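Local coordinates for p800 reaction center core protein (Heliobacterium modesticaldum, PDB 5V8K) that forms the pigment-bearing core of a homodimeric photosynthetic reaction center, holding bacteriochlorophyll g molecules and an iron-sulfur cluster for light-driven electron transfer, at residues R18-K23 with E104-K110; K198-A202 with H284-R288; L204-Q209 with G278-G282. All coordinates share one frame; numbering follows the deposited sequence.

Interaction 1: R18-K23 with E104-K110; sequences RGAVLK and EEKFLEK. With GBF (Bacteriochlorophyll g), chain L.
Arg18 takes hold of a single backbone oxygen, Leu108 O, with two nitrogens side-on. Its NH1 donates to Leu108 O over 3.2 Å, in the carbonyl plane and on a lone pair, while NE comes to the same oxygen from well above that plane. Both bonds are bent, and the folds in the arginine chain, with chi2 at -86°, bring the guanidinium round to them.

The charged contact centres on Glu104, whose two carboxylate oxygens have different jobs. OE1 of Glu104 binds the magnesium of the bacteriochlorophyll at 2.4 Å, and OE2 makes a salt bridge with Lys23 NZ at 3.1 Å, a weak hydrogen bond. Lys23 NZ is held more firmly by Ser101 and Phe96 O; its charge probably favours the ionised form of the glutamate. CG of Glu104 is anti to the backbone N (chi1 172°), and the extended chain carries the carboxylate out over the macrocycle.

Two waters link Gly19 to the facing helix: one accepts from Gly19 N and donates to Glu105 OE1, the other donates to both Gly19 O and Glu104 OE2.

The apolar packing is close. Leu108 CD1 sits 3.7 Å from Gly19 CA and 3.9 Å from Leu22 CD2, whereas its CD2 faces the pigment. A CB at Gly19 would come too close to Glu105 OE1 as it stands.

The segments 18-23 and 104-108 of helices 18-39 and 102-108 cross at 111° and help to build a bacteriochlorophyll site with a glutamate as axial ligand, far from the chain's centre and probably part of the antenna.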
# COMPACT_ATOMS: atom_id res chain seq x y z
N ARG A 18 -18.41 -25.45 -31.55
CA ARG A 18 -19.78 -25.36 -31.04
C ARG A 18 -20.00 -26.36 -29.92
O ARG A 18 -20.46 -26.02 -28.83
CB ARG A 18 -20.79 -25.61 -32.15
CG ARG A 18 -20.56 -24.83 -33.43
CD ARG A 18 -21.21 -23.53 -33.30
NE ARG A 18 -22.46 -23.50 -34.05
CZ ARG A 18 -22.62 -22.94 -35.23
NH1 ARG A 18 -23.81 -22.95 -35.80
NH2 ARG A 18 -21.60 -22.36 -35.84
N GLY A 19 -19.68 -27.63 -30.18
CA GLY A 19 -19.95 -28.65 -29.19
C GLY A 19 -19.22 -28.41 -27.89
O GLY A 19 -19.79 -28.55 -26.81
N ALA A 20 -17.93 -28.06 -27.98
CA ALA A 20 -17.14 -27.83 -26.77
C ALA A 20 -17.67 -26.66 -25.96
O ALA A 20 -17.58 -26.65 -24.73
CB ALA A 20 -15.68 -27.58 -27.15
N VAL A 21 -18.21 -25.63 -26.64
CA VAL A 21 -18.78 -24.50 -25.92
C VAL A 21 -20.00 -24.94 -25.14
O VAL A 21 -20.14 -24.64 -23.94
CB VAL A 21 -19.10 -23.35 -26.89
CG1 VAL A 21 -19.89 -22.26 -26.18
CG2 VAL A 21 -17.81 -22.74 -27.41
N LEU A 22 -20.88 -25.69 -25.79
CA LEU A 22 -22.06 -26.22 -25.10
C LEU A 22 -21.66 -27.07 -23.90
O LEU A 22 -22.26 -26.96 -22.83
CB LEU A 22 -22.93 -27.04 -26.05
CG LEU A 22 -24.30 -27.36 -25.45
CD1 LEU A 22 -25.18 -26.10 -25.33
CD2 LEU A 22 -24.99 -28.42 -26.27
N LYS A 23 -20.63 -27.90 -24.06
CA LYS A 23 -20.18 -28.72 -22.94
C LYS A 23 -19.67 -27.85 -21.80
O LYS A 23 -19.91 -28.15 -20.63
CB LYS A 23 -19.10 -29.68 -23.39
CG LYS A 23 -19.62 -30.74 -24.38
CD LYS A 23 -20.49 -31.78 -23.73
CE LYS A 23 -21.13 -32.63 -24.81
NZ LYS A 23 -22.12 -33.54 -24.22
N GLU A 104 -25.64 -34.35 -30.77
CA GLU A 104 -25.80 -33.01 -30.24
C GLU A 104 -24.98 -32.01 -31.04
O GLU A 104 -25.47 -30.93 -31.40
CB GLU A 104 -25.44 -33.01 -28.75
CG GLU A 104 -25.37 -31.69 -28.04
CD GLU A 104 -24.97 -31.88 -26.58
OE1 GLU A 104 -25.85 -32.13 -25.74
OE2 GLU A 104 -23.76 -31.84 -26.29
N GLU A 105 -23.74 -32.36 -31.38
CA GLU A 105 -22.92 -31.44 -32.16
C GLU A 105 -23.52 -31.20 -33.54
O GLU A 105 -23.63 -30.06 -33.99
CB GLU A 105 -21.49 -31.96 -32.29
CG GLU A 105 -20.84 -32.25 -30.97
CD GLU A 105 -19.36 -32.47 -31.11
OE1 GLU A 105 -18.71 -31.66 -31.81
OE2 GLU A 105 -18.83 -33.46 -30.53
N LYS A 106 -23.89 -32.28 -34.24
CA LYS A 106 -24.44 -32.12 -35.58
C LYS A 106 -25.60 -31.14 -35.56
O LYS A 106 -25.70 -30.26 -36.42
CB LYS A 106 -24.88 -33.49 -36.14
N PHE A 107 -26.47 -31.25 -34.57
CA PHE A 107 -27.59 -30.33 -34.47
C PHE A 107 -27.14 -28.90 -34.20
O PHE A 107 -27.72 -27.95 -34.74
CB PHE A 107 -28.54 -30.83 -33.38
CG PHE A 107 -29.66 -29.90 -33.09
CD1 PHE A 107 -30.79 -29.87 -33.89
CD2 PHE A 107 -29.58 -29.05 -32.01
CE1 PHE A 107 -31.82 -29.01 -33.61
CE2 PHE A 107 -30.61 -28.18 -31.73
CZ PHE A 107 -31.73 -28.15 -32.53
N LEU A 108 -26.11 -28.71 -33.37
CA LEU A 108 -25.64 -27.37 -33.04
C LEU A 108 -25.14 -26.61 -34.27
O LEU A 108 -25.17 -25.38 -34.30
CB LEU A 108 -24.51 -27.43 -32.01
CG LEU A 108 -24.88 -28.00 -30.65
CD1 LEU A 108 -23.61 -28.23 -29.86
CD2 LEU A 108 -25.83 -27.08 -29.92
N GLU A 109 -24.66 -27.33 -35.28
CA GLU A 109 -24.21 -26.66 -36.49
C GLU A 109 -25.36 -25.90 -37.15
O GLU A 109 -25.11 -24.98 -37.93
CB GLU A 109 -23.59 -27.69 -37.45
CG GLU A 109 -22.23 -28.21 -36.96
CD GLU A 109 -21.64 -29.33 -37.81
OE1 GLU A 109 -20.47 -29.69 -37.58
OE2 GLU A 109 -22.35 -29.85 -38.70
N LYS A 110 -26.60 -26.24 -36.81
CA LYS A 110 -27.78 -25.62 -37.39
C LYS A 110 -28.35 -24.52 -36.51
O LYS A 110 -29.31 -23.85 -36.92
CB LYS A 110 -28.86 -26.70 -37.62
CG LYS A 110 -28.41 -27.92 -38.43
CD LYS A 110 -29.18 -29.18 -38.01
CE LYS A 110 -30.69 -29.04 -38.20
NZ LYS A 110 -31.44 -30.30 -37.85
MG GBF L . -28.15 -32.14 -25.15
CHA GBF L . -28.48 -35.28 -26.69
CHB GBF L . -27.75 -33.69 -22.24
CHC GBF L . -28.56 -29.03 -23.75
CHD GBF L . -28.99 -30.77 -28.36
NA GBF L . -28.10 -34.03 -24.57
C1A GBF L . -28.19 -35.19 -25.23
C2A GBF L . -27.66 -36.43 -24.55
C3A GBF L . -27.89 -35.95 -23.12
C4A GBF L . -27.89 -34.46 -23.33
CMA GBF L . -29.24 -36.40 -22.56
CAA GBF L . -26.21 -36.85 -24.76
CBA GBF L . -26.05 -38.28 -24.26
CGA GBF L . -24.60 -38.68 -24.19
O1A GBF L . -24.32 -39.69 -23.58
O2A GBF L . -23.71 -38.28 -25.26
NB GBF L . -28.04 -31.44 -23.24
C1B GBF L . -27.93 -32.22 -22.16
C2B GBF L . -27.93 -31.41 -21.04
C3B GBF L . -28.16 -30.10 -21.47
C4B GBF L . -28.29 -30.19 -22.86
CMB GBF L . -27.70 -31.90 -19.65
CAB GBF L . -28.25 -28.87 -20.65
CBB GBF L . -28.20 -28.75 -19.32
NC GBF L . -28.72 -30.34 -25.90
C1C GBF L . -28.75 -29.18 -25.22
C2C GBF L . -28.96 -27.84 -25.84
C3C GBF L . -29.04 -28.53 -27.15
C4C GBF L . -28.91 -29.91 -27.16
CMC GBF L . -30.28 -27.24 -25.35
CAC GBF L . -29.25 -27.80 -28.43
CBC GBF L . -29.37 -26.30 -28.49
ND GBF L . -28.64 -32.72 -27.03
C1D GBF L . -28.91 -32.24 -28.23
C2D GBF L . -29.17 -33.20 -29.52
C3D GBF L . -28.97 -34.30 -28.71
C4D GBF L . -28.67 -34.07 -27.34
CMD GBF L . -29.48 -33.05 -30.97
CAD GBF L . -28.78 -35.75 -28.96
OBD GBF L . -29.15 -36.55 -29.88
CBD GBF L . -28.43 -36.39 -27.67
CGD GBF L . -29.45 -37.42 -27.31
O1D GBF L . -30.59 -37.06 -27.09
O2D GBF L . -29.13 -38.83 -27.23
CED GBF L . -27.81 -39.30 -27.51
O HOH W 1 -18.92 -29.17 -32.64
O HOH W 2 -21.58 -31.02 -27.72

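Interaction 2: K198-A202 with H284-R288; sequences KDWEA and HFMLR. With GBF (Bacteriochlorophyll g), chain F.
Arg288 lies between two carboxylates, Asp199 and Glu201, in a salt-bridge network. Its NE and NH2 grip one oxygen side-on, the stronger bond running from Arg288 NH2 to the anti lone pair of Glu201 OE1 at 2.7 Å, the flat groups nearly coplanar. NH2 of Arg288 also donates to Asp199 OD1 at 2.9 Å, in the guanidinium plane; the bonds to Asp199 OD2 are weak.

A His-carboxylate hydrogen bond runs from His284 ND1 to the syn lone pair of Glu201 OE1 at 2.8 Å, giving that oxygen three donors. The extended Glu201 chain, CG anti to the backbone N (chi1 -164°), carries the carboxylate across to them. Glu201 OE2 pairs with His281. With an alanine in place of Glu201, His284 ND1 would probably lose its acceptor and Arg288 keep Asp199 as its remaining carboxylate. Asp199 N-caps helix 200-224, its OD1 taking Glu201 N on the anti lone pair, 3.0 Å away.

The Phe285 ring has Ala202 CB 4.0 Å above its centroid, a CH-pi contact, and Asp199 at its edge. CBC of a bacteriochlorophyll g covers one Trp200 face, over the ring's centre.

A capped helix start is thereby tied by a salt-bridge network to helix 258-291, beside bacteriochlorophyll pockets.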
# COMPACT_ATOMS: atom_id res chain seq x y z
N LYS A 198 -22.80 -12.49 -36.38
CA LYS A 198 -21.47 -12.71 -36.94
C LYS A 198 -20.47 -13.17 -35.89
O LYS A 198 -19.62 -14.01 -36.18
CB LYS A 198 -20.94 -11.43 -37.60
CG LYS A 198 -21.52 -11.07 -38.97
CD LYS A 198 -21.08 -9.66 -39.40
CE LYS A 198 -21.56 -9.30 -40.82
NZ LYS A 198 -21.88 -7.84 -40.98
N ASP A 199 -20.54 -12.61 -34.68
CA ASP A 199 -19.41 -12.71 -33.75
C ASP A 199 -19.89 -13.00 -32.34
O ASP A 199 -20.61 -12.20 -31.73
CB ASP A 199 -18.58 -11.42 -33.78
CG ASP A 199 -17.11 -11.65 -33.42
OD1 ASP A 199 -16.85 -12.05 -32.26
OD2 ASP A 199 -16.23 -11.44 -34.29
N TRP A 200 -19.47 -14.16 -31.82
CA TRP A 200 -19.78 -14.56 -30.45
C TRP A 200 -19.24 -13.56 -29.43
O TRP A 200 -19.82 -13.39 -28.35
CB TRP A 200 -19.21 -15.96 -30.17
CG TRP A 200 -17.74 -16.04 -30.35
CD1 TRP A 200 -17.07 -16.45 -31.47
CD2 TRP A 200 -16.73 -15.69 -29.40
NE1 TRP A 200 -15.72 -16.37 -31.28
CE2 TRP A 200 -15.48 -15.90 -30.02
CE3 TRP A 200 -16.76 -15.21 -28.09
CZ2 TRP A 200 -14.28 -15.66 -29.37
CZ3 TRP A 200 -15.55 -14.95 -27.44
CH2 TRP A 200 -14.33 -15.17 -28.08
N GLU A 201 -18.12 -12.90 -29.72
CA GLU A 201 -17.60 -11.98 -28.71
C GLU A 201 -18.47 -10.73 -28.61
O GLU A 201 -18.56 -10.14 -27.53
CB GLU A 201 -16.14 -11.63 -29.00
CG GLU A 201 -15.44 -11.00 -27.79
CD GLU A 201 -13.93 -10.88 -27.90
OE1 GLU A 201 -13.39 -10.84 -29.03
OE2 GLU A 201 -13.27 -10.79 -26.82
N ALA A 202 -19.16 -10.34 -29.68
CA ALA A 202 -20.04 -9.18 -29.55
C ALA A 202 -21.23 -9.51 -28.66
O ALA A 202 -21.57 -8.72 -27.76
CB ALA A 202 -20.51 -8.69 -30.92
N HIS A 284 -12.22 -5.63 -27.46
CA HIS A 284 -11.41 -6.63 -28.14
C HIS A 284 -12.07 -7.05 -29.45
O HIS A 284 -11.38 -7.27 -30.45
CB HIS A 284 -11.19 -7.85 -27.24
CG HIS A 284 -10.33 -8.88 -27.87
ND1 HIS A 284 -10.84 -10.08 -28.33
CD2 HIS A 284 -9.02 -8.87 -28.20
CE1 HIS A 284 -9.86 -10.77 -28.89
NE2 HIS A 284 -8.76 -10.06 -28.84
N PHE A 285 -13.39 -7.19 -29.46
CA PHE A 285 -14.09 -7.46 -30.71
C PHE A 285 -13.85 -6.33 -31.72
O PHE A 285 -13.53 -6.58 -32.89
CB PHE A 285 -15.59 -7.67 -30.42
CG PHE A 285 -16.49 -7.41 -31.62
CD1 PHE A 285 -16.64 -8.36 -32.63
CD2 PHE A 285 -17.21 -6.23 -31.71
CE1 PHE A 285 -17.49 -8.09 -33.74
CE2 PHE A 285 -18.05 -5.97 -32.78
CZ PHE A 285 -18.18 -6.89 -33.80
N MET A 286 -13.98 -5.08 -31.27
CA MET A 286 -13.74 -3.96 -32.19
C MET A 286 -12.32 -3.99 -32.73
O MET A 286 -12.09 -3.72 -33.91
CB MET A 286 -14.00 -2.63 -31.49
CG MET A 286 -15.44 -2.43 -31.13
SD MET A 286 -15.51 -1.27 -29.78
CE MET A 286 -16.94 -0.39 -30.24
N LEU A 287 -11.36 -4.29 -31.86
CA LEU A 287 -9.98 -4.30 -32.29
C LEU A 287 -9.74 -5.38 -33.33
O LEU A 287 -8.98 -5.16 -34.29
CB LEU A 287 -9.08 -4.50 -31.07
CG LEU A 287 -7.60 -4.34 -31.29
CD1 LEU A 287 -7.27 -2.89 -31.75
CD2 LEU A 287 -6.82 -4.68 -30.01
N ARG A 288 -10.40 -6.54 -33.20
CA ARG A 288 -10.29 -7.56 -34.24
C ARG A 288 -10.92 -7.10 -35.54
O ARG A 288 -10.41 -7.39 -36.62
CB ARG A 288 -10.91 -8.88 -33.77
CG ARG A 288 -10.07 -9.54 -32.68
CD ARG A 288 -10.52 -10.97 -32.38
NE ARG A 288 -11.83 -11.04 -31.71
CZ ARG A 288 -12.97 -11.40 -32.30
NH1 ARG A 288 -13.00 -11.75 -33.57
NH2 ARG A 288 -14.10 -11.43 -31.60
MG GBF F . -19.86 -19.16 -22.59
CHA GBF F . -22.44 -16.84 -21.91
CHB GBF F . -20.12 -20.24 -19.49
CHC GBF F . -16.68 -20.38 -23.08
CHD GBF F . -19.72 -17.75 -25.84
NA GBF F . -21.05 -18.70 -21.04
C1A GBF F . -21.98 -17.76 -20.81
C2A GBF F . -22.92 -17.99 -19.63
C3A GBF F . -22.13 -19.05 -18.86
C4A GBF F . -21.03 -19.34 -19.86
CMA GBF F . -21.58 -18.53 -17.53
CAA GBF F . -24.37 -18.44 -19.84
CBA GBF F . -24.47 -19.70 -20.69
CGA GBF F . -25.75 -19.69 -21.50
O1A GBF F . -26.78 -20.21 -21.08
O2A GBF F . -25.66 -19.35 -22.90
NB GBF F . -18.56 -20.16 -21.41
C1B GBF F . -18.87 -20.59 -20.18
C2B GBF F . -17.80 -21.27 -19.66
C3B GBF F . -16.85 -21.29 -20.65
C4B GBF F . -17.36 -20.62 -21.78
CMB GBF F . -17.70 -21.90 -18.29
CAB GBF F . -15.58 -21.96 -20.37
CBB GBF F . -14.44 -21.84 -21.00
NC GBF F . -18.49 -19.03 -24.10
C1C GBF F . -17.32 -19.66 -24.19
C2C GBF F . -16.47 -19.73 -25.40
C3C GBF F . -17.51 -18.99 -26.11
C4C GBF F . -18.61 -18.58 -25.36
CMC GBF F . -15.20 -18.88 -25.18
CAC GBF F . -17.42 -18.65 -27.56
CBC GBF F . -16.25 -19.07 -28.44
ND GBF F . -20.74 -17.70 -23.68
C1D GBF F . -20.72 -17.21 -24.91
C2D GBF F . -21.75 -16.04 -25.38
C3D GBF F . -22.31 -16.06 -24.10
C4D GBF F . -21.77 -16.96 -23.13
CMD GBF F . -22.02 -15.26 -26.64
CAD GBF F . -23.32 -15.25 -23.38
OBD GBF F . -24.19 -14.40 -23.74
CBD GBF F . -23.58 -15.92 -22.07
CGD GBF F . -23.63 -14.91 -20.96
O1D GBF F . -24.64 -14.54 -20.42
O2D GBF F . -22.42 -14.32 -20.50
CED GBF F . -22.49 -13.19 -19.64
C1 GBF F . -26.83 -19.30 -23.73
C2 GBF F . -26.37 -19.52 -25.14
C3 GBF F . -25.61 -18.63 -25.78
C4 GBF F . -25.21 -17.32 -25.13
C5 GBF F . -25.16 -18.94 -27.19

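Interaction 3: L204-Q209 with G278-G282; sequences LSVSCQ and GVFHG. With GBF (Bacteriochlorophyll g), chain T.
Ser205 and Gly278 meet where the two backbones come nearest. With OG anti to the backbone N (chi1 171°), Ser205 donates to Gly278 O at 2.8 Å, from above the carbonyl plane. That oxygen already accepts Gly282 N within its own helix, so the serine adds a second bond. Just beside it, Cys208 CB presses on Gly278 CA at 3.5 Å, tighter than usual. A CB on Gly278 would lie too close to Cys208 CB, and one on Gly282 to Ser205 OG; the two glycines permit the closeness.

Both helices also touch the bacteriochlorophyll. Gln209 OE1 binds its magnesium at 2.2 Å, and Gln209 CG is 4.0 Å from Gly278 C. From the facing helix, Val279 CG2 packs on macrocycle atom C1B at 3.6 Å, so the pigment spans the seam.

Farther out, Leu204 CD2 stands 4.0 Å above the centroid of the His281 ring, almost on its normal, a CH-pi contact. Phe280 covers the opposite face. Held between them, His281 coordinates the magnesium of a second bacteriochlorophyll through NE2, while Glu201 takes its ND1, which, with the magnesium bond, probably holds the ring's rotation.

Segments 204-209 and 278-282 of helices 200-224 and 258-291 run nearly antiparallel, their axes 7.7 Å apart at an angle of 159°. Helix 376-401 packs on helix 258-291 through Val279 and Phe280, and Phe441 meets the Phe280 ring.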
# COMPACT_ATOMS: atom_id res chain seq x y z
N LEU A 204 -21.34 -11.87 -26.39
CA LEU A 204 -20.83 -12.07 -25.05
C LEU A 204 -20.63 -10.75 -24.34
O LEU A 204 -21.01 -10.59 -23.17
CB LEU A 204 -19.53 -12.86 -25.12
CG LEU A 204 -18.78 -12.92 -23.78
CD1 LEU A 204 -19.61 -13.64 -22.74
CD2 LEU A 204 -17.46 -13.60 -23.95
N SER A 205 -20.04 -9.77 -25.05
CA SER A 205 -19.79 -8.46 -24.46
C SER A 205 -21.08 -7.83 -23.98
O SER A 205 -21.16 -7.32 -22.86
CB SER A 205 -19.11 -7.56 -25.49
OG SER A 205 -19.05 -6.21 -25.02
N VAL A 206 -22.10 -7.83 -24.83
CA VAL A 206 -23.36 -7.20 -24.48
C VAL A 206 -24.01 -7.90 -23.29
O VAL A 206 -24.55 -7.24 -22.38
CB VAL A 206 -24.27 -7.18 -25.72
CG1 VAL A 206 -25.67 -6.79 -25.37
CG2 VAL A 206 -23.73 -6.21 -26.69
N SER A 207 -23.94 -9.23 -23.24
CA SER A 207 -24.50 -9.95 -22.10
C SER A 207 -23.83 -9.50 -20.79
O SER A 207 -24.52 -9.27 -19.78
CB SER A 207 -24.34 -11.46 -22.26
OG SER A 207 -25.18 -11.96 -23.30
N CYS A 208 -22.50 -9.39 -20.80
CA CYS A 208 -21.79 -8.95 -19.60
C CYS A 208 -22.19 -7.54 -19.21
O CYS A 208 -22.42 -7.25 -18.04
CB CYS A 208 -20.28 -9.03 -19.80
SG CYS A 208 -19.65 -10.69 -19.95
N GLN A 209 -22.24 -6.64 -20.19
CA GLN A 209 -22.52 -5.24 -19.88
C GLN A 209 -23.92 -5.07 -19.32
O GLN A 209 -24.13 -4.35 -18.34
CB GLN A 209 -22.33 -4.38 -21.13
CG GLN A 209 -20.93 -4.45 -21.74
CD GLN A 209 -20.80 -3.49 -22.83
OE1 GLN A 209 -21.01 -2.32 -22.62
NE2 GLN A 209 -20.47 -3.96 -24.04
N GLY A 278 -16.89 -6.93 -19.49
CA GLY A 278 -17.72 -6.87 -20.68
C GLY A 278 -17.23 -5.84 -21.67
O GLY A 278 -17.20 -6.08 -22.89
N VAL A 279 -16.86 -4.66 -21.18
CA VAL A 279 -16.32 -3.62 -22.05
C VAL A 279 -15.01 -4.08 -22.68
O VAL A 279 -14.74 -3.81 -23.85
CB VAL A 279 -16.18 -2.30 -21.28
CG1 VAL A 279 -15.41 -1.24 -22.09
CG2 VAL A 279 -17.57 -1.78 -20.94
N PHE A 280 -14.18 -4.80 -21.91
CA PHE A 280 -12.96 -5.35 -22.49
C PHE A 280 -13.26 -6.25 -23.68
O PHE A 280 -12.59 -6.17 -24.72
CB PHE A 280 -12.16 -6.11 -21.43
CG PHE A 280 -11.20 -7.11 -22.03
CD1 PHE A 280 -9.98 -6.72 -22.53
CD2 PHE A 280 -11.57 -8.44 -22.14
CE1 PHE A 280 -9.12 -7.64 -23.12
CE2 PHE A 280 -10.73 -9.36 -22.72
CZ PHE A 280 -9.50 -8.96 -23.22
N HIS A 281 -14.27 -7.13 -23.57
CA HIS A 281 -14.63 -7.99 -24.69
C HIS A 281 -15.17 -7.22 -25.89
O HIS A 281 -14.91 -7.59 -27.03
CB HIS A 281 -15.65 -9.03 -24.25
CG HIS A 281 -15.02 -10.19 -23.57
ND1 HIS A 281 -14.13 -11.02 -24.22
CD2 HIS A 281 -15.11 -10.64 -22.30
CE1 HIS A 281 -13.69 -11.93 -23.37
NE2 HIS A 281 -14.28 -11.72 -22.20
N GLY A 282 -15.98 -6.20 -25.65
CA GLY A 282 -16.49 -5.44 -26.78
C GLY A 282 -15.36 -4.72 -27.49
O GLY A 282 -15.27 -4.74 -28.71
MG GBF T . -21.55 -0.40 -23.62
CHA GBF T . -21.56 -1.59 -26.92
CHB GBF T . -18.40 0.51 -24.02
CHC GBF T . -21.99 1.18 -20.63
CHD GBF T . -25.03 -1.41 -23.48
NA GBF T . -20.27 -0.51 -25.12
C1A GBF T . -20.33 -0.94 -26.38
C2A GBF T . -19.22 -0.64 -27.33
C3A GBF T . -18.15 -0.49 -26.25
C4A GBF T . -18.99 -0.14 -25.06
CMA GBF T . -17.35 -1.76 -25.98
CAA GBF T . -19.51 0.59 -28.22
CBA GBF T . -19.56 1.92 -27.47
CGA GBF T . -19.76 3.04 -28.46
O1A GBF T . -19.05 3.11 -29.46
O2A GBF T . -20.31 4.26 -27.92
NB GBF T . -20.37 0.87 -22.54
C1B GBF T . -19.05 1.00 -22.77
C2B GBF T . -18.52 1.80 -21.78
C3B GBF T . -19.52 2.00 -20.85
C4B GBF T . -20.66 1.29 -21.30
CMB GBF T . -17.11 2.35 -21.74
CAB GBF T . -19.28 2.85 -19.68
CBB GBF T . -20.16 3.40 -18.87
NC GBF T . -23.16 -0.17 -22.38
C1C GBF T . -23.16 0.45 -21.21
C2C GBF T . -24.29 0.48 -20.25
C3C GBF T . -25.09 -0.25 -21.23
C4C GBF T . -24.43 -0.64 -22.39
CMC GBF T . -23.95 -0.44 -19.04
CAC GBF T . -26.49 -0.60 -20.93
CBC GBF T . -27.15 -0.14 -19.65
ND GBF T . -22.99 -1.22 -24.77
C1D GBF T . -24.25 -1.65 -24.71
C2D GBF T . -24.94 -2.42 -25.96
C3D GBF T . -23.76 -2.28 -26.69
C4D GBF T . -22.66 -1.64 -26.06
CMD GBF T . -26.28 -3.00 -26.24
CAD GBF T . -23.35 -2.55 -28.09
OBD GBF T . -23.87 -3.27 -29.01
CBD GBF T . -21.88 -2.24 -28.22
CGD GBF T . -21.00 -3.44 -28.37
O1D GBF T . -20.52 -4.04 -27.42
O2D GBF T . -20.69 -3.96 -29.67
CED GBF T . -20.76 -5.38 -29.79
C1 GBF T . -20.15 5.54 -28.52
C2 GBF T . -20.24 6.54 -27.39
C3 GBF T . -21.40 6.92 -26.85
C4 GBF T . -22.71 6.38 -27.35
C5 GBF T . -21.41 7.90 -25.70

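Overall arrangement
Interactions 2 and 3 are successive levels of one seam between helices 200-224 and 258-291, with centres 10 Å apart. They join directly: His281 ND1 of interaction 3 lies 2.8 Å from Glu201 OE2 of interaction 2, a probable hydrogen bond, so Glu201 is second shell to a magnesium, and the salt-bridge network lies behind it. Interaction 1 comes earlier in the chain and stands apart, its centre about 20 Å from that of interaction 2 and about 23 Å from that of interaction 3, without touching either. Interactions 1 and 3 supply axial ligands, Glu104, Gln209 and His281, of three bacteriochlorophylls, while interaction 2 borders pigments through Trp200 and backs His281 through Glu201.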